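Local coordinates for putative fimbrial associated sortase-like protein (PDB 6BWE), which is the extracytoplasmic catalytic domain of a probable class C sortase, a cysteine transpeptidase thought to join pilin subunits into covalent pili, at residues Ile164-Pro169 against Asn195-Leu200. The protein carries 2 engineered substitutions. Residues are numbered along the deposited sequence; the frame is centred on the assembly and turned at random.
Sequences INVVLP and NSHRLL
Val167 and Arg198 form an antiparallel hydrogen-bonded pair in the sortase beta-barrel, where the end of strand 155-167 meets the start of strand 198-206. Val167 N donates to Arg198 O at 2.8 Å, and Arg198 N returns to Val167 O at 2.7 Å. Asn165 and Leu200 repeat this two-bond pairing, so four nearly straight bonds fix the register. The buried part of the contact lies at Leu199 and Leu200. CD1 of Leu200 meets Val167 CG2 at 3.8 Å, the two side chains crossing at about a right angle; Leu174 and Leu175 from a loop and Thr185 and Ile187 from strand 183-187 also touch Leu200. On the other face, Leu199 sends CD1 to CG2 of Val166 and CG2 of Ile164, both exposed residues.

Beyond the strands the pairing ends and the contact passes to the solvent side, at the exposed Leu168 and Ser196. With CG anti to the carbonyl carbon (chi1 -67°), Leu168 runs alongside His197 and brings CD2 over one face of the ring, 3.4 Å from NE2. Asn195 O accepts from His197 ND1 in the plane of that ring, helping to set its rotation. Arg198, bent at chi2 (-66°), has Pro169 CB over the centre of one guanidinium face and lies near His127, the predicted catalytic proton donor/acceptor. Arg198 NH1 is gripped twice from within its own segment: His197 O accepts in the guanidinium plane at 2.9 Å, whereas Ser196 OG sits 24° out of it.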
loop_
_atom_site.group_PDB
_atom_site.type_symbol
_atom_site.label_atom_id
_atom_site.label_comp_id
_atom_site.label_asym_id
_atom_site.label_seq_id
_atom_site.Cartn_x
_atom_site.Cartn_y
_atom_site.Cartn_z
ATOM N N ILE A 164 5.732 8.372 20.988
ATOM C CA ILE A 164 7.168 8.305 20.805
ATOM C C ILE A 164 7.556 6.863 21.107
ATOM O O ILE A 164 7.397 6.426 22.233
ATOM C CB ILE A 164 7.900 9.281 21.730
ATOM C CG1 ILE A 164 7.555 10.722 21.370
ATOM C CG2 ILE A 164 9.415 9.083 21.626
ATOM C CD1 ILE A 164 8.063 11.754 22.359
ATOM N N ASN A 165 8.023 6.126 20.097
ATOM C CA ASN A 165 8.320 4.700 20.243
ATOM C C ASN A 165 9.666 4.377 19.598
ATOM O O ASN A 165 9.970 4.889 18.527
ATOM C CB ASN A 165 7.209 3.870 19.568
ATOM C CG ASN A 165 5.894 3.910 20.337
ATOM O OD1 ASN A 165 5.780 3.321 21.416
ATOM N ND2 ASN A 165 4.901 4.646 19.811
ATOM N N VAL A 166 10.480 3.572 20.272
ATOM C CA VAL A 166 11.704 3.030 19.700
ATOM C C VAL A 166 11.426 1.558 19.401
ATOM O O VAL A 166 11.039 0.808 20.309
ATOM C CB VAL A 166 12.888 3.180 20.654
ATOM C CG1 VAL A 166 14.105 2.426 20.138
ATOM C CG2 VAL A 166 13.197 4.666 20.871
ATOM N N VAL A 167 11.596 1.159 18.140
ATOM C CA VAL A 167 11.242 -0.183 17.688
ATOM C C VAL A 167 12.354 -0.796 16.847
ATOM O O VAL A 167 13.232 -0.079 16.335
ATOM C CB VAL A 167 9.906 -0.186 16.892
ATOM C CG1 VAL A 167 8.754 0.281 17.770
ATOM C CG2 VAL A 167 10.005 0.629 15.608
ATOM N N LEU A 168 12.301 -2.120 16.675
ATOM C CA LEU A 168 13.177 -2.782 15.712
ATOM C C LEU A 168 12.764 -2.398 14.312
ATOM O O LEU A 168 11.597 -2.112 14.090
ATOM C CB LEU A 168 13.168 -4.309 15.887
ATOM C CG LEU A 168 13.776 -4.801 17.201
ATOM C CD1 LEU A 168 13.584 -6.308 17.354
ATOM C CD2 LEU A 168 15.262 -4.459 17.277
ATOM N N PRO A 169 13.707 -2.396 13.350
ATOM C CA PRO A 169 13.407 -1.863 12.023
ATOM C C PRO A 169 12.308 -2.608 11.273
ATOM O O PRO A 169 11.608 -2.000 10.464
ATOM C CB PRO A 169 14.750 -1.956 11.290
ATOM C CG PRO A 169 15.757 -1.974 12.379
ATOM C CD PRO A 169 15.112 -2.832 13.422
ATOM N N ASN A 195 22.770 -2.472 18.096
ATOM C CA ASN A 195 21.856 -2.963 17.047
ATOM C C ASN A 195 20.917 -1.849 16.510
ATOM O O ASN A 195 20.519 -0.929 17.237
ATOM C CB ASN A 195 21.022 -4.137 17.556
ATOM C CG ASN A 195 21.880 -5.328 17.961
ATOM O OD1 ASN A 195 21.732 -5.850 19.064
ATOM N ND2 ASN A 195 22.789 -5.750 17.079
ATOM N N SER A 196 20.558 -1.991 15.236
ATOM C CA SER A 196 19.702 -1.064 14.525
ATOM C C SER A 196 18.291 -0.999 15.132
ATOM O O SER A 196 17.658 -2.016 15.406
ATOM C CB SER A 196 19.672 -1.455 13.045
ATOM O OG SER A 196 19.131 -0.415 12.256
ATOM N N HIS A 197 17.828 0.216 15.411
ATOM C CA HIS A 197 16.446 0.475 15.826
ATOM C C HIS A 197 15.927 1.693 15.062
ATOM O O HIS A 197 16.696 2.413 14.393
ATOM C CB HIS A 197 16.358 0.738 17.333
ATOM C CG HIS A 197 16.587 -0.473 18.183
ATOM N ND1 HIS A 197 17.836 -1.023 18.376
ATOM C CD2 HIS A 197 15.729 -1.222 18.913
ATOM C CE1 HIS A 197 17.733 -2.075 19.172
ATOM N NE2 HIS A 197 16.465 -2.216 19.513
ATOM N N ARG A 198 14.632 1.930 15.184
ATOM C CA ARG A 198 13.995 3.121 14.643
ATOM C C ARG A 198 13.271 3.868 15.742
ATOM O O ARG A 198 12.593 3.261 16.580
ATOM C CB ARG A 198 13.002 2.771 13.520
ATOM C CG ARG A 198 13.644 2.132 12.304
ATOM C CD ARG A 198 14.579 3.106 11.592
ATOM N NE ARG A 198 15.264 2.494 10.458
ATOM C CZ ARG A 198 16.466 1.906 10.488
ATOM N NH1 ARG A 198 17.192 1.802 11.611
ATOM N NH2 ARG A 198 16.953 1.395 9.366
ATOM N N LEU A 199 13.440 5.187 15.742
ATOM C CA LEU A 199 12.622 6.100 16.527
ATOM C C LEU A 199 11.449 6.582 15.676
ATOM O O LEU A 199 11.679 7.085 14.559
ATOM C CB LEU A 199 13.458 7.263 17.019
ATOM C CG LEU A 199 12.701 8.405 17.696
ATOM C CD1 LEU A 199 12.106 7.946 19.021
ATOM C CD2 LEU A 199 13.631 9.593 17.871
ATOM N N LEU A 200 10.221 6.413 16.191
ATOM C CA LEU A 200 8.976 6.794 15.507
ATOM C C LEU A 200 8.288 7.812 16.387
ATOM O O LEU A 200 7.943 7.512 17.554
ATOM C CB LEU A 200 8.016 5.600 15.293
ATOM C CG LEU A 200 8.225 4.657 14.099
ATOM C CD1 LEU A 200 9.632 4.105 14.043
ATOM C CD2 LEU A 200 7.224 3.510 14.127
HETATM O O HOH W 1 5.251 6.108 17.422
#